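Local structure of N-acetylgalactosaminyltransferase 7 (Homo sapiens, 6IWR) at residues 511-516 and 548-553; 555-560 and 564-569. The protein is a glycosyltransferase that combines a GT-A-type glycosyltransferase family 2 domain with a C-terminal ricin-type beta-trefoil lectin domain. All blocks are in the same frame, centred on the assembly; numbering follows the deposited sequence.

Both contacts lie within the ricin-type beta-trefoil lectin domain, on the same side of the chain's centre and about 11 Å apart, centre to centre. They follow one another in series along the chain: contact 1 brings residues 511-516 to 548-553, and contact 2 then brings 555-560 to 564-569. Strands 548-551 and 556-559 join the two as antiparallel neighbours in a two-stranded sheet. Probable hydrogen bonds run between them, from Phe551 N to Arg556 O and from Thr558 N to Gln549 O, while the rings of Tyr550 and Phe557 stack. The hairpin thus meets strand 511-514 through one arm and strand 565-568 through the other, tying an earlier strand and the next one along the chain to the same hairpin.

Contact 1. Residues 511-516 and 548-553; sequences FRINEA and WQYFKN
Ile513 and Tyr550 mark the closest approach of two strands that cross nearly at right angles: the axes of 511-514 and 548-551 pass 7.9 Å apart with 103° between their directions. No hydrogen bond spans the gap. Each strand is paired elsewhere, 511-514 between strands 471-474 and 519-521 of a five-stranded antiparallel sheet, and 548-551 with 556-559, so the meeting is one of separate sheets within the beta-trefoil and depends on packing, chiefly of the Ile513 side chain on the main chain and CB atoms opposite.

Ile513 carries most of it. Its CG1 branch, anti to the backbone N (chi1 -162°), runs out extended to bring CD1 against strand 548-551. Ile513 CD1 lies 3.4 Å from Tyr550 CB, and it also touches Tyr550 N. Trp548 CB is farther, 4.4 Å from Ile513 CD1. The second branch, CG2, approaches the Tyr550 ring obliquely. Tyr550 and Trp548 offer their CB atoms to the isoleucine, but both aromatic groups continue away from strand 511-514. The indole of Trp548 ends in a hydrogen bond from NE1 to Leu526 O.

The Tyr550 ring is engaged by its own segment as well. Lys552 N sits 4.1 Å above the ring plane, over its centre, and Lys552 NZ donates to Tyr550 OH at 2.9 Å. The same ammonium group forms a salt bridge with Asp473 and a hydrogen bond with Met591 O.

The chemistry is therefore divided: buried van der Waals packing of one isoleucine joins the two strands with no directional bond, whereas Trp548 NE1 is held by Leu526 and Tyr550 OH by Lys552, itself tied to Asp473 and Met591; this probably limits the movement of both aromatic groups.

Contact 2. Residues 555-560 and 564-569; sequences HRFTHI and KCLDRS
Phe557 and Leu566 meet flank to flank near the main chain, CB to CB at 3.6 Å. Leu566 CG stands anti to its backbone N (chi1 -160°), and from there CD2 comes within 4.0 Å of Phe557 CB and approaches the phenyl ring obliquely. Ile577 of strand 575-578 packs on Leu566 and also on His559. His559 places CB 3.5 Å from Lys564 O, then carries its imidazole away, where NE2 is hydrogen-bonded to Glu547 and ND1 to Ser562.

On the opposite face Arg556 lies alongside Cys565: its CD and NE are both 3.6 Å from Cys565 SG, and the sulfur approaches the guanidinium obliquely.

The backbones meet in a single bridge of antiparallel type, with Thr558 and Cys565 as its non-hydrogen-bonded pair. Leu566 N donates to Phe557 O at 2.8 Å in an almost straight bond (176° at the hydrogen), and His559 N donates to Lys564 O at 2.7 Å. Beyond these the strands diverge, their axes lying at 116°. This short pairing, with a three-residue link, joins successive strands of the beta-trefoil lectin domain, and 565-568 goes on to pair with 575-578.

Two backbone hydrogen bonds and side-chain packing, with the sulfur beside the arginine chain, thus join 555-560 to 564-569, while the disulfide anchors 564-569 to Cys580.

Contact 1. Residues 511-516 and 548-553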
loop_
_atom_site.group_PDB
_atom_site.type_symbol
_atom_site.label_atom_id
_atom_site.label_comp_id
_atom_site.label_asym_id
_atom_site.label_seq_id
_atom_site.Cartn_x
_atom_site.Cartn_y
_atom_site.Cartn_z
ATOM N N PHE A 511 -19.601 -5.914 -6.040
ATOM C CA PHE A 511 -19.980 -6.534 -4.773
ATOM C C PHE A 511 -20.840 -7.760 -5.046
ATOM O O PHE A 511 -21.343 -7.964 -6.154
ATOM C CB PHE A 511 -20.712 -5.546 -3.867
ATOM C CG PHE A 511 -19.878 -4.350 -3.496
ATOM C CD1 PHE A 511 -19.833 -3.230 -4.329
ATOM C CD2 PHE A 511 -19.115 -4.352 -2.328
ATOM C CE1 PHE A 511 -19.052 -2.142 -3.996
ATOM C CE2 PHE A 511 -18.333 -3.268 -1.994
ATOM C CZ PHE A 511 -18.312 -2.159 -2.815
ATOM N N ARG A 512 -20.976 -8.603 -4.035
ATOM C CA ARG A 512 -21.930 -9.699 -4.106
ATOM C C ARG A 512 -22.632 -9.799 -2.764
ATOM O O ARG A 512 -22.047 -9.508 -1.716
ATOM C CB ARG A 512 -21.276 -11.056 -4.480
ATOM C CG ARG A 512 -20.075 -11.406 -3.641
ATOM C CD ARG A 512 -19.199 -12.447 -4.290
ATOM N NE ARG A 512 -18.962 -13.518 -3.344
ATOM C CZ ARG A 512 -17.970 -13.531 -2.457
ATOM N NH1 ARG A 512 -17.084 -12.521 -2.401
ATOM N NH2 ARG A 512 -17.861 -14.568 -1.627
ATOM N N ILE A 513 -23.901 -10.181 -2.804
ATOM C CA ILE A 513 -24.675 -10.430 -1.598
ATOM C C ILE A 513 -24.984 -11.917 -1.510
ATOM O O ILE A 513 -25.449 -12.529 -2.479
ATOM C CB ILE A 513 -25.966 -9.594 -1.550
ATOM C CG1 ILE A 513 -26.490 -9.558 -0.117
ATOM C CG2 ILE A 513 -27.021 -10.209 -2.399
ATOM C CD1 ILE A 513 -27.747 -8.813 0.008
ATOM N N ASN A 514 -24.746 -12.467 -0.327
ATOM C CA ASN A 514 -24.906 -13.856 0.065
ATOM C C ASN A 514 -26.358 -14.236 0.277
ATOM O O ASN A 514 -27.192 -13.412 0.649
ATOM C CB ASN A 514 -24.228 -14.086 1.416
ATOM C CG ASN A 514 -23.003 -14.836 1.286
ATOM O OD1 ASN A 514 -22.740 -15.401 0.221
ATOM N ND2 ASN A 514 -22.221 -14.894 2.359
ATOM N N GLU A 515 -26.624 -15.536 0.154
ATOM C CA GLU A 515 -27.792 -16.094 0.823
ATOM C C GLU A 515 -27.656 -16.044 2.339
ATOM O O GLU A 515 -28.654 -16.227 3.045
ATOM C CB GLU A 515 -28.042 -17.534 0.401
ATOM C CG GLU A 515 -28.649 -17.695 -0.978
ATOM C CD GLU A 515 -29.010 -19.141 -1.270
ATOM O OE1 GLU A 515 -28.619 -20.021 -0.464
ATOM O OE2 GLU A 515 -29.693 -19.393 -2.286
ATOM N N ALA A 516 -26.449 -15.818 2.862
ATOM C CA ALA A 516 -26.253 -15.647 4.294
ATOM C C ALA A 516 -26.383 -14.193 4.720
ATOM O O ALA A 516 -26.101 -13.861 5.879
ATOM C CB ALA A 516 -24.895 -16.195 4.722
ATOM N N TRP A 548 -27.346 -7.914 5.938
ATOM C CA TRP A 548 -27.935 -7.150 4.843
ATOM C C TRP A 548 -28.989 -7.989 4.140
ATOM O O TRP A 548 -28.843 -9.205 3.995
ATOM C CB TRP A 548 -26.868 -6.697 3.803
ATOM C CG TRP A 548 -25.785 -5.841 4.364
ATOM C CD1 TRP A 548 -24.549 -6.251 4.775
ATOM C CD2 TRP A 548 -25.843 -4.424 4.611
ATOM N NE1 TRP A 548 -23.822 -5.180 5.252
ATOM C CE2 TRP A 548 -24.587 -4.044 5.166
ATOM C CE3 TRP A 548 -26.824 -3.440 4.408
ATOM C CZ2 TRP A 548 -24.289 -2.723 5.534
ATOM C CZ3 TRP A 548 -26.530 -2.119 4.766
ATOM C CH2 TRP A 548 -25.264 -1.776 5.327
ATOM N N GLN A 549 -30.063 -7.348 3.722
ATOM C CA GLN A 549 -30.970 -7.987 2.787
ATOM C C GLN A 549 -31.261 -7.023 1.653
ATOM O O GLN A 549 -31.444 -5.826 1.875
ATOM C CB GLN A 549 -32.249 -8.450 3.474
ATOM C CG GLN A 549 -33.318 -7.424 3.654
ATOM C CD GLN A 549 -34.627 -8.082 4.034
ATOM O OE1 GLN A 549 -34.863 -9.240 3.699
ATOM N NE2 GLN A 549 -35.481 -7.349 4.743
ATOM N N TYR A 550 -31.250 -7.553 0.436
ATOM C CA TYR A 550 -31.333 -6.777 -0.794
ATOM C C TYR A 550 -32.621 -7.141 -1.505
ATOM O O TYR A 550 -32.758 -8.268 -1.993
ATOM C CB TYR A 550 -30.131 -7.065 -1.708
ATOM C CG TYR A 550 -30.284 -6.568 -3.136
ATOM C CD1 TYR A 550 -30.689 -5.254 -3.403
ATOM C CD2 TYR A 550 -30.025 -7.408 -4.218
ATOM C CE1 TYR A 550 -30.839 -4.786 -4.715
ATOM C CE2 TYR A 550 -30.158 -6.954 -5.531
ATOM C CZ TYR A 550 -30.566 -5.640 -5.772
ATOM O OH TYR A 550 -30.707 -5.197 -7.067
ATOM N N PHE A 551 -33.555 -6.191 -1.581
ATOM C CA PHE A 551 -34.786 -6.364 -2.353
ATOM C C PHE A 551 -34.597 -5.708 -3.720
ATOM O O PHE A 551 -34.504 -4.478 -3.816
ATOM C CB PHE A 551 -35.986 -5.775 -1.610
ATOM C CG PHE A 551 -36.361 -6.535 -0.356
ATOM C CD1 PHE A 551 -36.235 -7.917 -0.298
ATOM C CD2 PHE A 551 -36.823 -5.864 0.769
ATOM C CE1 PHE A 551 -36.577 -8.618 0.850
ATOM C CE2 PHE A 551 -37.161 -6.554 1.910
ATOM C CZ PHE A 551 -37.041 -7.936 1.947
ATOM N N LYS A 552 -34.552 -6.519 -4.780
ATOM C CA LYS A 552 -34.217 -5.967 -6.092
ATOM C C LYS A 552 -35.326 -5.057 -6.615
ATOM O O LYS A 552 -35.057 -3.928 -7.044
ATOM C CB LYS A 552 -33.915 -7.088 -7.088
ATOM C CG LYS A 552 -33.476 -6.590 -8.444
ATOM C CD LYS A 552 -33.105 -7.721 -9.383
ATOM C CE LYS A 552 -31.601 -7.849 -9.522
ATOM N NZ LYS A 552 -30.888 -6.562 -9.675
ATOM N N ASN A 553 -36.578 -5.526 -6.581
ATOM C CA ASN A 553 -37.704 -4.726 -7.077
ATOM C C ASN A 553 -37.886 -3.429 -6.280
ATOM O O ASN A 553 -38.076 -2.355 -6.862
ATOM C CB ASN A 553 -38.984 -5.568 -7.057
ATOM C CG ASN A 553 -40.065 -5.005 -7.952
ATOM O OD1 ASN A 553 -40.958 -4.300 -7.476
ATOM N ND2 ASN A 553 -39.994 -5.297 -9.249
#

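Contact 2. Residues 555-560 and 564-569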
loop_
_atom_site.group_PDB
_atom_site.type_symbol
_atom_site.label_atom_id
_atom_site.label_comp_id
_atom_site.label_asym_id
_atom_site.label_seq_id
_atom_site.Cartn_x
_atom_site.Cartn_y
_atom_site.Cartn_z
ATOM N N HIS A 555 -35.551 -1.863 -4.930
ATOM C CA HIS A 555 -34.321 -1.076 -5.022
ATOM C C HIS A 555 -33.771 -0.748 -3.636
ATOM O O HIS A 555 -33.289 0.354 -3.401
ATOM C CB HIS A 555 -34.556 0.221 -5.808
ATOM C CG HIS A 555 -35.094 0.014 -7.192
ATOM N ND1 HIS A 555 -34.384 -0.636 -8.179
ATOM C CD2 HIS A 555 -36.269 0.376 -7.759
ATOM C CE1 HIS A 555 -35.094 -0.670 -9.292
ATOM N NE2 HIS A 555 -36.242 -0.057 -9.065
ATOM N N ARG A 556 -33.859 -1.674 -2.681
ATOM C CA ARG A 556 -33.513 -1.372 -1.303
ATOM C C ARG A 556 -32.504 -2.366 -0.732
ATOM O O ARG A 556 -32.625 -3.583 -0.916
ATOM C CB ARG A 556 -34.750 -1.329 -0.415
ATOM C CG ARG A 556 -34.369 -1.060 1.013
ATOM C CD ARG A 556 -35.509 -1.259 1.920
ATOM N NE ARG A 556 -36.519 -0.258 1.642
ATOM C CZ ARG A 556 -37.738 -0.275 2.162
ATOM N NH1 ARG A 556 -38.095 -1.263 2.987
ATOM N NH2 ARG A 556 -38.596 0.688 1.848
ATOM N N PHE A 557 -31.499 -1.823 -0.062
ATOM C CA PHE A 557 -30.567 -2.537 0.785
ATOM C C PHE A 557 -30.872 -2.136 2.215
ATOM O O PHE A 557 -30.759 -0.957 2.569
ATOM C CB PHE A 557 -29.114 -2.173 0.459
ATOM C CG PHE A 557 -28.558 -2.891 -0.722
ATOM C CD1 PHE A 557 -28.057 -4.171 -0.593
ATOM C CD2 PHE A 557 -28.547 -2.296 -1.971
ATOM C CE1 PHE A 557 -27.556 -4.842 -1.689
ATOM C CE2 PHE A 557 -28.035 -2.966 -3.069
ATOM C CZ PHE A 557 -27.541 -4.237 -2.922
ATOM N N THR A 558 -31.257 -3.096 3.037
ATOM C CA THR A 558 -31.644 -2.775 4.393
ATOM C C THR A 558 -30.722 -3.490 5.376
ATOM O O THR A 558 -30.355 -4.651 5.166
ATOM C CB THR A 558 -33.130 -3.092 4.623
ATOM O OG1 THR A 558 -33.293 -3.695 5.909
ATOM C CG2 THR A 558 -33.680 -3.987 3.539
ATOM N N HIS A 559 -30.288 -2.747 6.395
ATOM C CA HIS A 559 -29.451 -3.261 7.476
ATOM C C HIS A 559 -30.327 -3.962 8.496
ATOM O O HIS A 559 -31.274 -3.374 9.017
ATOM C CB HIS A 559 -28.699 -2.119 8.150
ATOM C CG HIS A 559 -27.659 -2.557 9.134
ATOM N ND1 HIS A 559 -27.662 -2.153 10.454
ATOM C CD2 HIS A 559 -26.553 -3.322 8.979
ATOM C CE1 HIS A 559 -26.610 -2.662 11.071
ATOM N NE2 HIS A 559 -25.919 -3.373 10.198
ATOM N N ILE A 560 -30.013 -5.211 8.796
ATOM C CA ILE A 560 -30.979 -6.026 9.523
ATOM C C ILE A 560 -30.991 -5.706 11.015
ATOM O O ILE A 560 -32.074 -5.579 11.600
ATOM C CB ILE A 560 -30.718 -7.520 9.308
ATOM C CG1 ILE A 560 -30.865 -7.884 7.827
ATOM C CG2 ILE A 560 -31.676 -8.298 10.158
ATOM C CD1 ILE A 560 -30.549 -9.310 7.540
ATOM N N LYS A 564 -32.290 0.163 9.376
ATOM C CA LYS A 564 -31.974 1.288 8.498
ATOM C C LYS A 564 -31.674 0.860 7.060
ATOM O O LYS A 564 -31.323 -0.293 6.778
ATOM C CB LYS A 564 -30.805 2.083 9.090
ATOM C CG LYS A 564 -31.169 2.756 10.432
ATOM C CD LYS A 564 -29.967 3.454 11.032
ATOM C CE LYS A 564 -30.278 4.222 12.276
ATOM N NZ LYS A 564 -29.007 4.731 12.855
ATOM N N CYS A 565 -31.854 1.814 6.144
ATOM C CA CYS A 565 -31.671 1.664 4.703
ATOM C C CYS A 565 -30.287 2.165 4.261
ATOM O O CYS A 565 -29.741 3.125 4.806
ATOM C CB CYS A 565 -32.763 2.442 3.957
ATOM S SG CYS A 565 -34.336 1.630 3.724
ATOM N N LEU A 566 -29.688 1.472 3.299
ATOM C CA LEU A 566 -28.486 2.027 2.695
ATOM C C LEU A 566 -28.840 3.380 2.073
ATOM O O LEU A 566 -29.873 3.519 1.415
ATOM C CB LEU A 566 -27.907 1.045 1.665
ATOM C CG LEU A 566 -26.427 1.275 1.307
ATOM C CD1 LEU A 566 -25.593 1.396 2.577
ATOM C CD2 LEU A 566 -25.848 0.201 0.414
ATOM N N ASP A 567 -28.023 4.401 2.323
ATOM C CA ASP A 567 -28.308 5.753 1.832
ATOM C C ASP A 567 -27.017 6.336 1.281
ATOM O O ASP A 567 -25.925 5.821 1.535
ATOM C CB ASP A 567 -28.879 6.679 2.941
ATOM C CG ASP A 567 -29.777 7.837 2.401
ATOM O OD1 ASP A 567 -29.789 8.150 1.176
ATOM O OD2 ASP A 567 -30.492 8.435 3.249
ATOM N N ARG A 568 -27.139 7.416 0.524
ATOM C CA ARG A 568 -26.001 8.087 -0.087
ATOM C C ARG A 568 -26.199 9.595 -0.151
ATOM O O ARG A 568 -27.317 10.057 -0.106
ATOM C CB ARG A 568 -25.751 7.531 -1.489
ATOM C CG ARG A 568 -26.628 8.131 -2.560
ATOM C CD ARG A 568 -26.627 7.286 -3.799
ATOM N NE ARG A 568 -27.709 7.669 -4.676
ATOM C CZ ARG A 568 -28.762 6.915 -4.921
ATOM N NH1 ARG A 568 -28.875 5.738 -4.356
ATOM N NH2 ARG A 568 -29.703 7.343 -5.730
ATOM N N SER A 569 -25.117 10.360 -0.251
ATOM C CA SER A 569 -25.236 11.791 -0.493
ATOM C C SER A 569 -25.072 12.268 -1.930
ATOM O O SER A 569 -25.763 13.170 -2.355
ATOM C CB SER A 569 -24.301 12.585 0.394
ATOM O OG SER A 569 -24.447 13.956 0.121
#